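Alkylhydroperoxidase AhpD core: uncharacterized peroxidase-related protein (Ralstonia eutropha, PDB 2PRR) is an uncharacterised, probably peroxidase-related member of the carboxymuconolactone decarboxylase family whose AhpD-like core suggests, but does not prove, a role in reducing hydroperoxides. Local coordinates at residues 60-65 with 166-171; 75-80 with 129-134. One frame throughout, in Å; residues are numbered along the deposited sequence.

Interaction 1 (60-65 with 166-171); sequences DALMLK and TAFFGL
M63, a selenomethionine, brings its SE against the rim of the F169 ring in a Met-aromatic contact made at the edge. SE stands 3.7 Å from CE2 of F169 and 5.0 Å from the ring centroid, with the approach 78° off the ring normal, so it lies near the ring plane. Bends at chi2 (-57°) and chi3 (-77°) curl the M63 chain, which also leaves its CE 4.0 Å from F169 CE2. The two side chains come from opposite directions, each from its own helix. One residue earlier on both helices, L62 sends CD1 to within 3.7 Å of CB of F168, catching the root of that side chain and standing oblique to its ring. Here helix 49-63 closes on helix 156-179 in the all-helical fold of AhpD-like proteins, and F169 also meets H94 edge-to-face. In AhpD relatives a histidine in the equivalent CXXC-containing helix belongs to the proton relay, and H94 is consistent with that role. The F169 ring is further steadied from its own helix: CD2 of F168 rests 3.7 Å above one face, offset toward the rim, while CE2 of F169 lies in plane at the edge of the F168 ring. L62 reaches the subunit boundary too, packing on E51 of a second subunit.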
ATOM      1  N   ASP D  60      22.578  18.660  16.347  1.00 34.91           N
ATOM      2  CA  ASP D  60      23.984  18.660  16.708  1.00 34.86           C
ATOM      3  C   ASP D  60      24.365  17.410  17.478  1.00 35.12           C
ATOM      4  O   ASP D  60      25.420  16.850  17.263  1.00 35.26           O
ATOM      5  CB  ASP D  60      24.294  19.925  17.494  1.00 36.21           C
ATOM      6  CG  ASP D  60      24.290  21.186  16.609  1.00 43.79           C
ATOM      7  OD1 ASP D  60      23.897  21.107  15.422  1.00 51.14           O
ATOM      8  OD2 ASP D  60      24.716  22.258  17.094  1.00 53.33           O
ATOM      9  N   ALA D  61      23.479  16.917  18.334  1.00 36.04           N
ATOM     10  CA  ALA D  61      23.774  15.699  19.109  1.00 35.57           C
ATOM     11  C   ALA D  61      24.010  14.416  18.285  1.00 36.22           C
ATOM     12  O   ALA D  61      24.720  13.501  18.704  1.00 37.47           O
ATOM     13  CB  ALA D  61      22.668  15.466  20.112  1.00 35.47           C
ATOM     14  N   LEU D  62      23.414  14.354  17.109  1.00 37.26           N
ATOM     15  CA  LEU D  62      23.515  13.197  16.253  1.00 35.80           C
ATOM     16  C   LEU D  62      24.525  13.385  15.132  1.00 35.41           C
ATOM     17  O   LEU D  62      25.249  12.452  14.769  1.00 36.26           O
ATOM     18  CB  LEU D  62      22.139  12.939  15.639  1.00 34.75           C
ATOM     19  CG  LEU D  62      20.989  12.834  16.640  1.00 37.12           C
ATOM     20  CD1 LEU D  62      19.675  12.633  15.930  1.00 37.09           C
ATOM     21  CD2 LEU D  62      21.229  11.689  17.594  1.00 40.75           C
HETATM   22  N   MSE D  63      24.559  14.584  14.562  1.00 34.24           N
HETATM   23  CA  MSE D  63      25.378  14.807  13.408  1.00 34.37           C
HETATM   24  C   MSE D  63      26.776  15.286  13.796  1.00 37.58           C
HETATM   25  O   MSE D  63      27.665  15.258  12.968  1.00 37.77           O
HETATM   26  CB  MSE D  63      24.708  15.815  12.470  1.00 29.64           C
HETATM   27  CG  MSE D  63      23.277  15.525  12.109  1.00 36.46           C
HETATM   28 SE   MSE D  63      23.083  13.804  11.297  0.75 21.35          SE
HETATM   29  CE  MSE D  63      23.610  14.089   9.806  1.00 14.39           C
ATOM     30  N   LEU D  64      26.987  15.713  15.036  1.00 40.33           N
ATOM     31  CA  LEU D  64      28.309  16.208  15.424  1.00 41.24           C
ATOM     32  C   LEU D  64      29.071  15.293  16.400  1.00 43.33           C
ATOM     33  O   LEU D  64      30.268  15.452  16.566  1.00 45.09           O
ATOM     34  CB  LEU D  64      28.205  17.645  15.936  1.00 42.03           C
ATOM     35  CG  LEU D  64      27.620  18.675  14.949  1.00 40.72           C
ATOM     36  CD1 LEU D  64      27.681  20.081  15.493  1.00 39.93           C
ATOM     37  CD2 LEU D  64      28.363  18.641  13.642  1.00 44.60           C
ATOM     38  N   LYS D  65      28.407  14.303  16.991  1.00 44.68           N
ATOM     39  CA  LYS D  65      29.067  13.395  17.929  1.00 45.54           C
ATOM     40  C   LYS D  65      30.197  12.587  17.311  1.00 46.96           C
ATOM     41  O   LYS D  65      30.362  12.561  16.094  1.00 46.50           O
ATOM     42  CB  LYS D  65      28.042  12.402  18.504  1.00 45.73           C
ATOM     43  CG  LYS D  65      27.442  11.421  17.487  1.00 47.21           C
ATOM     44  CD  LYS D  65      26.321  10.562  18.097  1.00 45.99           C
ATOM     45  CE  LYS D  65      26.836   9.412  18.964  1.00 47.32           C
ATOM     46  NZ  LYS D  65      27.398   8.241  18.221  1.00 37.23           N
ATOM     47  N   THR D 166      17.595   8.647  11.360  1.00 27.90           N
ATOM     48  CA  THR D 166      16.328   8.410  10.663  1.00 26.96           C
ATOM     49  C   THR D 166      15.223   9.143  11.456  1.00 26.16           C
ATOM     50  O   THR D 166      14.523   9.982  10.905  1.00 27.55           O
ATOM     51  CB  THR D 166      16.038   6.912  10.550  1.00 22.82           C
ATOM     52  OG1 THR D 166      17.130   6.250   9.896  1.00 19.36           O
ATOM     53  CG2 THR D 166      14.718   6.648   9.794  1.00 28.84           C
ATOM     54  N   ALA D 167      15.141   8.882  12.760  1.00 26.81           N
ATOM     55  CA  ALA D 167      14.087   9.439  13.612  1.00 27.01           C
ATOM     56  C   ALA D 167      14.011  10.950  13.608  1.00 25.74           C
ATOM     57  O   ALA D 167      12.944  11.512  13.440  1.00 26.96           O
ATOM     58  CB  ALA D 167      14.212   8.911  15.028  1.00 26.46           C
ATOM     59  N   PHE D 168      15.140  11.613  13.770  1.00 25.69           N
ATOM     60  CA  PHE D 168      15.148  13.047  13.808  1.00 25.49           C
ATOM     61  C   PHE D 168      14.855  13.715  12.460  1.00 24.60           C
ATOM     62  O   PHE D 168      14.171  14.736  12.413  1.00 24.11           O
ATOM     63  CB  PHE D 168      16.481  13.553  14.360  1.00 26.30           C
ATOM     64  CG  PHE D 168      16.620  15.027  14.247  1.00 19.22           C
ATOM     65  CD1 PHE D 168      15.927  15.857  15.110  1.00 19.59           C
ATOM     66  CD2 PHE D 168      17.396  15.589  13.241  1.00 25.80           C
ATOM     67  CE1 PHE D 168      16.029  17.232  14.999  1.00 28.24           C
ATOM     68  CE2 PHE D 168      17.524  16.970  13.135  1.00 25.71           C
ATOM     69  CZ  PHE D 168      16.840  17.785  14.021  1.00 27.42           C
ATOM     70  N   PHE D 169      15.381  13.204  11.374  1.00 24.21           N
ATOM     71  CA  PHE D 169      15.050  13.731  10.078  1.00 23.21           C
ATOM     72  C   PHE D 169      13.619  13.334   9.573  1.00 23.95           C
ATOM     73  O   PHE D 169      13.125  13.895   8.694  1.00 24.31           O
ATOM     74  CB  PHE D 169      16.153  13.451   9.076  1.00 19.37           C
ATOM     75  CG  PHE D 169      17.438  14.270   9.330  1.00 25.15           C
ATOM     76  CD1 PHE D 169      17.606  15.508   8.789  1.00 22.37           C
ATOM     77  CD2 PHE D 169      18.430  13.785  10.121  1.00 21.05           C
ATOM     78  CE1 PHE D 169      18.777  16.259   9.045  1.00 25.82           C
ATOM     79  CE2 PHE D 169      19.638  14.583  10.348  1.00 28.01           C
ATOM     80  CZ  PHE D 169      19.742  15.774   9.805  1.00 13.52           C
ATOM     81  N   GLY D 170      13.001  12.399  10.210  1.00 24.13           N
ATOM     82  CA  GLY D 170      11.569  12.101   9.955  1.00 27.38           C
ATOM     83  C   GLY D 170      10.789  13.265  10.569  1.00 29.01           C
ATOM     84  O   GLY D 170       9.749  13.666  10.047  1.00 29.82           O
ATOM     85  N   LEU D 171      11.299  13.824  11.679  1.00 28.50           N
ATOM     86  CA  LEU D 171      10.697  15.009  12.308  1.00 28.47           C
ATOM     87  C   LEU D 171      10.911  16.207  11.372  1.00 28.55           C
ATOM     88  O   LEU D 171       9.965  16.897  10.965  1.00 27.65           O
ATOM     89  CB  LEU D 171      11.346  15.272  13.692  1.00 29.95           C
ATOM     90  CG  LEU D 171      11.002  16.515  14.536  1.00 25.68           C
ATOM     91  CD1 LEU D 171      11.637  16.384  15.903  1.00 29.20           C
ATOM     92  CD2 LEU D 171      11.456  17.815  13.892  1.00 28.72           C
TER

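Interaction 2 (75-80 with 129-134); sequences EMIVVA and DFALKV
The backbones of helices 71-84 and 122-137 come within 6.6 Å between CA of I77 and CA of A131, and about a turn further along helix 71-84, but one residue on in helix 122-137, CA of A80 is 7.5 Å from CA of L132. This is a close helix-helix junction inside the all-helical AhpD-like fold, where an alanine on each side lets the two helices draw near. The fit is reciprocal: the small methyl of A131 points across to receive I77, and the methyl of A80 points back to receive L132. I77 uses its short branch, CG2, which lies anti to the backbone N and 3.9 Å from CB of A131. The longer arm through CG1 leaves the same CB beside that nitrogen. Around the junction, I77 also packs on I165 and T166 of helix 156-179, and A80 on V111 of helix 107-114. E75 OE1 and ND1 of H94 share a hydrogen bond, a pairing that resembles the glutamate-histidine relay of AhpD relatives. L132 leaves its helix beside the junction, and its chi1 of -92° and chi2 of -62° carry the tip back across, placing CD2 3.8 Å from CB of A80.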
ATOM      1  N   GLU D  75      24.788  11.741   6.311  1.00 31.74           N
ATOM      2  CA  GLU D  75      24.044  12.497   5.304  1.00 29.96           C
ATOM      3  C   GLU D  75      23.373  11.574   4.296  1.00 29.53           C
ATOM      4  O   GLU D  75      22.305  11.885   3.785  1.00 28.84           O
ATOM      5  CB  GLU D  75      24.955  13.450   4.569  1.00 29.58           C
ATOM      6  CG  GLU D  75      25.510  14.558   5.456  1.00 35.34           C
ATOM      7  CD  GLU D  75      24.438  15.486   6.036  1.00 38.62           C
ATOM      8  OE1 GLU D  75      23.271  15.466   5.581  1.00 40.40           O
ATOM      9  OE2 GLU D  75      24.762  16.240   6.967  1.00 38.68           O
HETATM   10  N   MSE D  76      24.000  10.431   4.048  1.00 28.59           N
HETATM   11  CA  MSE D  76      23.467   9.436   3.143  1.00 29.83           C
HETATM   12  C   MSE D  76      22.149   8.912   3.718  1.00 30.69           C
HETATM   13  O   MSE D  76      21.153   8.789   3.007  1.00 32.81           O
HETATM   14  CB  MSE D  76      24.516   8.336   2.957  1.00 31.71           C
HETATM   15  CG  MSE D  76      24.422   7.524   1.704  1.00 28.61           C
HETATM   16 SE   MSE D  76      25.883   6.330   1.597  0.75 24.70          SE
HETATM   17  CE  MSE D  76      27.538   7.607   1.750  1.00 30.98           C
ATOM     18  N   ILE D  77      22.133   8.660   5.024  1.00 31.55           N
ATOM     19  CA  ILE D  77      20.916   8.226   5.704  1.00 29.72           C
ATOM     20  C   ILE D  77      19.798   9.268   5.544  1.00 30.16           C
ATOM     21  O   ILE D  77      18.629   8.925   5.302  1.00 29.39           O
ATOM     22  CB  ILE D  77      21.166   7.922   7.194  1.00 30.54           C
ATOM     23  CG1 ILE D  77      22.178   6.769   7.331  1.00 30.37           C
ATOM     24  CG2 ILE D  77      19.821   7.535   7.904  1.00 32.55           C
ATOM     25  CD1 ILE D  77      22.612   6.414   8.735  1.00 27.58           C
ATOM     26  N   VAL D  78      20.149  10.538   5.647  1.00 28.86           N
ATOM     27  CA  VAL D  78      19.154  11.595   5.524  1.00 29.21           C
ATOM     28  C   VAL D  78      18.564  11.652   4.139  1.00 28.87           C
ATOM     29  O   VAL D  78      17.331  11.850   3.967  1.00 30.24           O
ATOM     30  CB  VAL D  78      19.729  12.997   5.807  1.00 29.63           C
ATOM     31  CG1 VAL D  78      18.609  14.053   5.673  1.00 31.03           C
ATOM     32  CG2 VAL D  78      20.386  13.031   7.174  1.00 25.59           C
ATOM     33  N   VAL D  79      19.420  11.465   3.145  1.00 26.85           N
ATOM     34  CA  VAL D  79      18.956  11.573   1.786  1.00 26.02           C
ATOM     35  C   VAL D  79      17.962  10.424   1.413  1.00 25.65           C
ATOM     36  O   VAL D  79      16.968  10.709   0.759  1.00 21.41           O
ATOM     37  CB  VAL D  79      20.124  11.692   0.770  1.00 27.06           C
ATOM     38  CG1 VAL D  79      19.597  11.840  -0.617  1.00 25.30           C
ATOM     39  CG2 VAL D  79      21.037  12.931   1.093  1.00 24.23           C
ATOM     40  N   ALA D  80      18.236   9.186   1.825  1.00 24.00           N
ATOM     41  CA  ALA D  80      17.365   8.053   1.451  1.00 27.43           C
ATOM     42  C   ALA D  80      16.033   8.092   2.160  1.00 26.41           C
ATOM     43  O   ALA D  80      15.009   7.762   1.578  1.00 30.06           O
ATOM     44  CB  ALA D  80      18.060   6.710   1.685  1.00 24.16           C
ATOM     45  N   ASP D 129      19.329  -0.097   4.295  1.00 27.55           N
ATOM     46  CA  ASP D 129      18.187  -1.047   4.398  1.00 28.16           C
ATOM     47  C   ASP D 129      17.538  -0.882   5.781  1.00 28.65           C
ATOM     48  O   ASP D 129      16.322  -0.878   5.921  1.00 29.51           O
ATOM     49  CB  ASP D 129      18.606  -2.521   4.229  1.00 25.04           C
ATOM     50  CG  ASP D 129      19.072  -2.889   2.818  1.00 26.09           C
ATOM     51  OD1 ASP D 129      18.639  -2.288   1.819  1.00 36.87           O
ATOM     52  OD2 ASP D 129      19.881  -3.832   2.693  1.00 37.71           O
ATOM     53  N   PHE D 130      18.379  -0.748   6.798  1.00 29.01           N
ATOM     54  CA  PHE D 130      17.938  -0.619   8.171  1.00 29.74           C
ATOM     55  C   PHE D 130      17.229   0.713   8.359  1.00 28.28           C
ATOM     56  O   PHE D 130      16.089   0.754   8.817  1.00 26.23           O
ATOM     57  CB  PHE D 130      19.145  -0.752   9.127  1.00 31.65           C
ATOM     58  CG  PHE D 130      18.773  -0.650  10.587  1.00 35.97           C
ATOM     59  CD1 PHE D 130      17.966  -1.614  11.175  1.00 32.68           C
ATOM     60  CD2 PHE D 130      19.239   0.403  11.370  1.00 37.81           C
ATOM     61  CE1 PHE D 130      17.617  -1.520  12.490  1.00 34.15           C
ATOM     62  CE2 PHE D 130      18.902   0.497  12.689  1.00 35.05           C
ATOM     63  CZ  PHE D 130      18.081  -0.468  13.255  1.00 38.00           C
ATOM     64  N   ALA D 131      17.928   1.788   8.008  1.00 26.12           N
ATOM     65  CA  ALA D 131      17.355   3.132   8.010  1.00 26.52           C
ATOM     66  C   ALA D 131      15.957   3.163   7.393  1.00 26.26           C
ATOM     67  O   ALA D 131      15.050   3.774   7.938  1.00 29.11           O
ATOM     68  CB  ALA D 131      18.244   4.054   7.240  1.00 24.08           C
ATOM     69  N   LEU D 132      15.791   2.535   6.235  1.00 26.84           N
ATOM     70  CA  LEU D 132      14.484   2.522   5.577  1.00 26.47           C
ATOM     71  C   LEU D 132      13.431   1.787   6.362  1.00 24.22           C
ATOM     72  O   LEU D 132      12.282   2.218   6.353  1.00 24.90           O
ATOM     73  CB  LEU D 132      14.563   2.018   4.132  1.00 27.63           C
ATOM     74  CG  LEU D 132      14.751   3.108   3.047  1.00 28.46           C
ATOM     75  CD1 LEU D 132      13.578   4.071   3.044  1.00 31.18           C
ATOM     76  CD2 LEU D 132      16.044   3.912   3.169  1.00 32.67           C
ATOM     77  N   LYS D 133      13.826   0.727   7.074  1.00 24.95           N
ATOM     78  CA  LYS D 133      12.906  -0.036   7.936  1.00 25.64           C
ATOM     79  C   LYS D 133      12.449   0.781   9.160  1.00 26.10           C
ATOM     80  O   LYS D 133      11.274   0.752   9.557  1.00 24.95           O
ATOM     81  CB  LYS D 133      13.551  -1.339   8.416  1.00 27.28           C
ATOM     82  CG  LYS D 133      12.512  -2.281   9.031  1.00 26.11           C
ATOM     83  CD  LYS D 133      13.063  -3.614   9.479  1.00 27.54           C
ATOM     84  CE  LYS D 133      11.854  -4.598   9.702  1.00 29.91           C
ATOM     85  NZ  LYS D 133      12.218  -5.932  10.302  1.00 24.03           N
ATOM     86  N   VAL D 134      13.397   1.487   9.775  1.00 26.00           N
ATOM     87  CA  VAL D 134      13.096   2.354  10.878  1.00 24.77           C
ATOM     88  C   VAL D 134      12.173   3.459  10.360  1.00 27.46           C
ATOM     89  O   VAL D 134      11.190   3.818  11.001  1.00 28.98           O
ATOM     90  CB  VAL D 134      14.385   3.035  11.429  1.00 24.80           C
ATOM     91  CG1 VAL D 134      14.038   4.086  12.451  1.00 23.62           C
ATOM     92  CG2 VAL D 134      15.352   2.019  12.003  1.00 22.30           C
TER

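How the interactions relate
Both contacts are largely buried and apolar, their centres about 12 Å apart, and helices 71-84 and 156-179 both join them: F169 CD1 of interaction 1 lies 3.6 Å from V78 CG1 of interaction 2, and T166 of helix 156-179 packs its CG2 3.4 Å from the backbone O of A131. Interaction 1 relies on long, flexible and aromatic groups spanning helices that stand somewhat farther apart, whereas interaction 2 pairs alanines with aliphatic branches between backbones that come closer. Interaction 2 is nested inside the chain loop closed by interaction 1. H94 lies beside both, meeting F169 through its ring and E75 through ND1, and both contacts reach a second subunit.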